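Side-chain contacts in N-alpha-acetyltransferase 30 (Saccharomyces cerevisiae, PDB 6YGA), which catalyses, as the catalytic subunit of the NatC complex, transfer of an acetyl group from acetyl-CoA to the N-terminal methionine of proteins beginning Met-Leu, Met-Ile or Met-Phe: residues A[102-105]-A[106-109]; A[125-128]-A[129-133]. All blocks are in the same frame, centred on the assembly; numbering follows the deposited sequence.

Contact 1: residues A[102-105]-A[106-109]; sequences IAID and KMQR
Asp105 and Arg109 face each other one turn apart on helix 95-109, whose backbone bonds run unbroken from residue i to i+4: the amides of Lys106, Met107, Gln108 and Arg109 reach the carbonyl oxygens of Ile102, Ala103, Ile104 and Asp105, the shortest of the four, Gln108 N to Ile104 O, measuring 2.8 Å. On the outer side of the helix the same Asp105-Arg109 pair forms a salt bridge. Asp105 OD1 accepts a short, nearly straight bond from Arg109 NE at 2.6 Å, lying in the guanidinium plane, and a weak second one from Arg109 NH2 at 3.0 Å. A single carboxylate oxygen is thus gripped by two N-H groups of one edge, while the two flat groups are turned 44° against each other. The bend at Arg109 chi3 (-79°) folds the guanidinium back over the preceding turn, where Lys106 CA lies 3.6 Å from one face, toward its rim. Asp105 therefore receives both the amide and the side chain of Arg109, which ties the last turn of the helix to the one before it.

The inner side is apolar. The selenomethionine Met107 swings its terminal methyl back along the helix, its CE lying 4.3 Å from Ile104 CG1 and 4.4 Å from Ala103 CB. The chain of Lys106 leads away, and its NZ forms a salt bridge with Glu110.

Helix 95-109 is the crossover of the beta-alpha-beta unit between strands 76-86 and 114-120, characteristic of the GNAT fold. Ala103 and Met107 pack on Cys67 of strand 61-72, Ile104 and Met107 on Ile115 of strand 114-120, and Ile102 and Lys106 on Tyr48 of strand 47-52. Phe578 of the N-alpha-acetyltransferase 35 chain lies against Ile104, Asp105 and Gln108.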
ATOM      1  N   ILE A 102      -5.686  29.774  11.021  1.00 50.08           N
ATOM      2  CA  ILE A 102      -5.607  30.976  10.197  1.00 50.60           C
ATOM      3  C   ILE A 102      -5.418  30.612   8.727  1.00 46.81           C
ATOM      4  O   ILE A 102      -5.883  31.336   7.840  1.00 48.81           O
ATOM      5  CB  ILE A 102      -4.494  31.910  10.712  1.00 55.41           C
ATOM      6  CG1 ILE A 102      -4.544  33.257   9.989  1.00 57.66           C
ATOM      7  CG2 ILE A 102      -3.124  31.277  10.546  1.00 56.71           C
ATOM      8  CD1 ILE A 102      -3.589  34.277  10.548  1.00 60.59           C
ATOM      9  N   ALA A 103      -4.766  29.480   8.443  1.00 42.93           N
ATOM     10  CA  ALA A 103      -4.595  29.053   7.057  1.00 40.14           C
ATOM     11  C   ALA A 103      -5.905  28.535   6.473  1.00 41.35           C
ATOM     12  O   ALA A 103      -6.259  28.867   5.336  1.00 41.91           O
ATOM     13  CB  ALA A 103      -3.506  27.986   6.965  1.00 35.36           C
ATOM     14  N   ILE A 104      -6.637  27.718   7.235  1.00 40.89           N
ATOM     15  CA  ILE A 104      -7.922  27.220   6.754  1.00 41.97           C
ATOM     16  C   ILE A 104      -8.909  28.369   6.593  1.00 44.86           C
ATOM     17  O   ILE A 104      -9.700  28.400   5.643  1.00 44.53           O
ATOM     18  CB  ILE A 104      -8.463  26.130   7.698  1.00 42.04           C
ATOM     19  CG1 ILE A 104      -7.530  24.917   7.699  1.00 40.64           C
ATOM     20  CG2 ILE A 104      -9.872  25.711   7.290  1.00 41.50           C
ATOM     21  CD1 ILE A 104      -8.021  23.775   8.567  1.00 42.56           C
ATOM     22  N   ASP A 105      -8.869  29.337   7.512  1.00 46.76           N
ATOM     23  CA  ASP A 105      -9.731  30.508   7.393  1.00 46.42           C
ATOM     24  C   ASP A 105      -9.436  31.275   6.108  1.00 46.76           C
ATOM     25  O   ASP A 105     -10.359  31.755   5.440  1.00 47.80           O
ATOM     26  CB  ASP A 105      -9.561  31.403   8.622  1.00 48.20           C
ATOM     27  CG  ASP A 105     -10.495  32.599   8.615  1.00 54.95           C
ATOM     28  OD1 ASP A 105     -10.224  33.565   7.871  1.00 57.28           O
ATOM     29  OD2 ASP A 105     -11.506  32.572   9.350  1.00 59.40           O
ATOM     30  N   LYS A 106      -8.158  31.383   5.740  1.00 44.42           N
ATOM     31  CA  LYS A 106      -7.791  32.056   4.498  1.00 45.27           C
ATOM     32  C   LYS A 106      -8.291  31.279   3.287  1.00 47.26           C
ATOM     33  O   LYS A 106      -8.839  31.861   2.344  1.00 49.10           O
ATOM     34  CB  LYS A 106      -6.274  32.238   4.436  1.00 45.66           C
ATOM     35  CG  LYS A 106      -5.750  32.802   3.121  1.00 46.89           C
ATOM     36  CD  LYS A 106      -6.324  34.183   2.837  1.00 50.47           C
ATOM     37  CE  LYS A 106      -5.736  34.778   1.563  1.00 53.09           C
ATOM     38  NZ  LYS A 106      -6.334  36.103   1.248  1.00 55.85           N
HETATM   39  N   MSE A 107      -8.111  29.962   3.296  1.00 48.24           N
HETATM   40  CA  MSE A 107      -8.510  29.125   2.171  1.00 49.62           C
HETATM   41  C   MSE A 107     -10.034  29.056   2.043  1.00 51.45           C
HETATM   42  O   MSE A 107     -10.559  29.001   0.933  1.00 53.37           O
HETATM   43  CB  MSE A 107      -7.900  27.723   2.306  1.00 47.59           C
HETATM   44  CG  MSE A 107      -6.376  27.716   2.165  1.00 47.06           C
HETATM   45 SE   MSE A 107      -5.566  25.942   2.041  0.78 49.33          SE
HETATM   46  CE  MSE A 107      -5.467  25.493   3.936  1.00 46.39           C
ATOM     47  N   GLN A 108     -10.744  29.086   3.174  1.00 49.55           N
ATOM     48  CA  GLN A 108     -12.202  29.157   3.113  1.00 49.36           C
ATOM     49  C   GLN A 108     -12.660  30.477   2.508  1.00 50.12           C
ATOM     50  O   GLN A 108     -13.581  30.502   1.681  1.00 49.76           O
ATOM     51  CB  GLN A 108     -12.807  28.970   4.504  1.00 47.65           C
ATOM     52  CG  GLN A 108     -14.321  29.079   4.519  1.00 49.74           C
ATOM     53  CD  GLN A 108     -14.922  28.651   5.839  1.00 53.08           C
ATOM     54  OE1 GLN A 108     -14.507  29.110   6.903  1.00 56.03           O
ATOM     55  NE2 GLN A 108     -15.899  27.755   5.779  1.00 51.89           N
ATOM     56  N   ARG A 109     -12.031  31.585   2.906  1.00 49.75           N
ATOM     57  CA  ARG A 109     -12.353  32.873   2.307  1.00 52.34           C
ATOM     58  C   ARG A 109     -11.950  32.925   0.842  1.00 52.04           C
ATOM     59  O   ARG A 109     -12.497  33.737   0.089  1.00 56.60           O
ATOM     60  CB  ARG A 109     -11.685  34.010   3.091  1.00 57.77           C
ATOM     61  CG  ARG A 109     -12.375  34.327   4.415  1.00 65.19           C
ATOM     62  CD  ARG A 109     -11.748  35.515   5.147  1.00 71.19           C
ATOM     63  NE  ARG A 109     -10.526  35.151   5.862  1.00 73.23           N
ATOM     64  CZ  ARG A 109      -9.308  35.568   5.529  1.00 74.02           C
ATOM     65  NH1 ARG A 109      -9.139  36.378   4.493  1.00 75.75           N
ATOM     66  NH2 ARG A 109      -8.259  35.180   6.241  1.00 73.45           N
TER

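Contact 2: residues A[125-128]-A[129-133]; sequences AALN and LYEGM. With EDO (1,2-ethanediol), chain K.
The short helix 124-131, which follows strand 114-120 in the GNAT fold, brings Leu127 and Glu131 together one turn apart and carries Tyr130 into the core. Its bonds from residue i to i+4 continue to the last turn, where Gly132 N reaches Asn128 O at 3.2 Å, a longer and more bent link than Glu131 N to Leu127 O at 2.9 Å. Met133 N is hydrogen-bonded to Tyr130 O.

Leu127 and Glu131 lie side by side and point the same way. The methyl Leu127 CD2 touches Glu131 OE2 at 3.4 Å, and Glu131 CG passes 3.2 Å from Leu127 O, so the acid's chain runs past the carbonyl oxygen of Leu127 and alongside the leucine. Tyr130 leaves the helix at roughly a right angle to these two side chains. With CG beside its backbone N (chi1 -71°), the ring lies back along the preceding turn, CD2 at 3.2 Å from Ala126 O and CE2 at 4.4 Å from Ala126 CB. The ring packs against Ile81 and Leu84 of strand 76-86, Leu117 of strand 114-120 and Val100 of helix 95-109, and meets Phe135 edge to face. At its far end, Tyr130 OH makes a weak hydrogen bond of 3.4 Å to O1 of a 1,2-ethanediol molecule, probably from the crystallisation liquor, which lies at the ring edge.

The buried carboxylate of Glu131 is divided between two cations: OE2 forms a salt bridge with Arg137, and OE1 with Lys461 of the N-alpha-acetyltransferase 35 chain. Two positive partners would probably stabilise its ionised form despite the apolar flank of Leu127, and the same side chain links this helix to strand 136-141 and to the partner subunit.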
ATOM      1  N   ALA A 125      -0.310  13.289  17.838  1.00 58.64           N
ATOM      2  CA  ALA A 125      -0.507  14.714  18.083  1.00 58.86           C
ATOM      3  C   ALA A 125      -1.091  15.414  16.861  1.00 54.32           C
ATOM      4  O   ALA A 125      -1.942  16.301  16.995  1.00 53.90           O
ATOM      5  CB  ALA A 125       0.813  15.361  18.502  1.00 63.22           C
ATOM      6  N   ALA A 126      -0.651  15.028  15.660  1.00 51.52           N
ATOM      7  CA  ALA A 126      -1.201  15.624  14.446  1.00 51.43           C
ATOM      8  C   ALA A 126      -2.635  15.169  14.208  1.00 51.47           C
ATOM      9  O   ALA A 126      -3.495  15.977  13.836  1.00 51.72           O
ATOM     10  CB  ALA A 126      -0.324  15.281  13.245  1.00 47.76           C
ATOM     11  N   LEU A 127      -2.910  13.878  14.416  1.00 51.98           N
ATOM     12  CA  LEU A 127      -4.270  13.370  14.248  1.00 50.44           C
ATOM     13  C   LEU A 127      -5.230  14.040  15.219  1.00 49.61           C
ATOM     14  O   LEU A 127      -6.353  14.397  14.844  1.00 47.65           O
ATOM     15  CB  LEU A 127      -4.298  11.852  14.437  1.00 50.19           C
ATOM     16  CG  LEU A 127      -3.656  10.995  13.343  1.00 49.04           C
ATOM     17  CD1 LEU A 127      -3.684   9.516  13.713  1.00 48.26           C
ATOM     18  CD2 LEU A 127      -4.365  11.229  12.023  1.00 47.42           C
ATOM     19  N   ASN A 128      -4.807  14.217  16.472  1.00 51.67           N
ATOM     20  CA  ASN A 128      -5.675  14.851  17.458  1.00 55.02           C
ATOM     21  C   ASN A 128      -5.951  16.305  17.093  1.00 55.07           C
ATOM     22  O   ASN A 128      -7.071  16.797  17.273  1.00 55.98           O
ATOM     23  CB  ASN A 128      -5.045  14.743  18.846  1.00 58.38           C
ATOM     24  CG  ASN A 128      -5.963  15.237  19.945  1.00 65.26           C
ATOM     25  OD1 ASN A 128      -6.744  14.469  20.512  1.00 69.24           O
ATOM     26  ND2 ASN A 128      -5.868  16.522  20.263  1.00 67.60           N
ATOM     27  N   LEU A 129      -4.948  17.005  16.561  1.00 53.03           N
ATOM     28  CA  LEU A 129      -5.128  18.408  16.198  1.00 52.84           C
ATOM     29  C   LEU A 129      -6.098  18.559  15.031  1.00 48.40           C
ATOM     30  O   LEU A 129      -7.008  19.397  15.069  1.00 48.16           O
ATOM     31  CB  LEU A 129      -3.768  19.031  15.874  1.00 55.75           C
ATOM     32  CG  LEU A 129      -3.649  20.354  15.113  1.00 57.98           C
ATOM     33  CD1 LEU A 129      -4.560  21.431  15.677  1.00 62.92           C
ATOM     34  CD2 LEU A 129      -2.202  20.819  15.153  1.00 59.16           C
ATOM     35  N   TYR A 130      -5.929  17.746  13.987  1.00 44.96           N
ATOM     36  CA  TYR A 130      -6.739  17.895  12.781  1.00 46.76           C
ATOM     37  C   TYR A 130      -8.143  17.328  12.964  1.00 46.46           C
ATOM     38  O   TYR A 130      -9.131  17.967  12.586  1.00 46.28           O
ATOM     39  CB  TYR A 130      -6.030  17.231  11.601  1.00 46.55           C
ATOM     40  CG  TYR A 130      -4.809  17.995  11.151  1.00 48.62           C
ATOM     41  CD1 TYR A 130      -4.881  19.361  10.905  1.00 50.27           C
ATOM     42  CD2 TYR A 130      -3.582  17.363  10.994  1.00 48.92           C
ATOM     43  CE1 TYR A 130      -3.776  20.072  10.500  1.00 52.13           C
ATOM     44  CE2 TYR A 130      -2.463  18.069  10.592  1.00 51.70           C
ATOM     45  CZ  TYR A 130      -2.569  19.425  10.344  1.00 54.02           C
ATOM     46  OH  TYR A 130      -1.466  20.141   9.941  1.00 56.77           O
ATOM     47  N   GLU A 131      -8.256  16.130  13.542  1.00 45.45           N
ATOM     48  CA  GLU A 131      -9.577  15.536  13.715  1.00 47.46           C
ATOM     49  C   GLU A 131     -10.428  16.338  14.691  1.00 48.69           C
ATOM     50  O   GLU A 131     -11.660  16.338  14.585  1.00 46.99           O
ATOM     51  CB  GLU A 131      -9.444  14.082  14.168  1.00 48.82           C
ATOM     52  CG  GLU A 131      -8.819  13.180  13.112  1.00 50.55           C
ATOM     53  CD  GLU A 131      -8.284  11.881  13.680  1.00 54.51           C
ATOM     54  OE1 GLU A 131      -8.501  11.613  14.880  1.00 56.63           O
ATOM     55  OE2 GLU A 131      -7.637  11.130  12.921  1.00 54.82           O
ATOM     56  N   GLY A 132      -9.795  17.040  15.633  1.00 50.04           N
ATOM     57  CA  GLY A 132     -10.529  17.934  16.510  1.00 50.49           C
ATOM     58  C   GLY A 132     -11.154  19.117  15.799  1.00 50.65           C
ATOM     59  O   GLY A 132     -12.058  19.750  16.354  1.00 50.22           O
HETATM   60  N   MSE A 133     -10.700  19.426  14.586  1.00 49.81           N
HETATM   61  CA  MSE A 133     -11.230  20.557  13.826  1.00 52.12           C
HETATM   62  C   MSE A 133     -12.304  20.104  12.844  1.00 48.41           C
HETATM   63  O   MSE A 133     -12.942  20.925  12.183  1.00 49.25           O
HETATM   64  CB  MSE A 133     -10.112  21.279  13.075  1.00 57.83           C
HETATM   65  CG  MSE A 133      -8.997  21.780  13.965  1.00 67.89           C
HETATM   66 SE   MSE A 133      -7.622  22.698  12.943  0.84 73.86          SE
HETATM   67  CE  MSE A 133      -8.707  24.110  12.164  1.00 72.64           C
TER
HETATM   68  C1  EDO K 208       0.277  17.745   7.740  1.00 69.08           C
HETATM   69  O1  EDO K 208       0.792  17.757   9.077  1.00 69.84           O
HETATM   70  C2  EDO K 208       1.031  18.773   6.906  1.00 67.84           C
HETATM   71  O2  EDO K 208       2.415  18.413   6.874  1.00 68.96           O

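How the contacts relate
From the N terminus, contact 1 comes first, in the second half of helix 95-109; the chain then passes through strand 114-120 before reaching contact 2 on helix 124-131. Each is confined to consecutive turns of one helix, so neither closes a long loop, and they follow in series without nesting or crossing. Their centres lie about 17 Å apart, yet they touch where Ile104 CD1 meets Met133 CE at 3.7 Å, joining the crossover helix to residues 129-133. Phe578 of the N-alpha-acetyltransferase 35 chain packs on residues of both, Ile104 and Met133 among them, so this meeting point also borders the partner subunit.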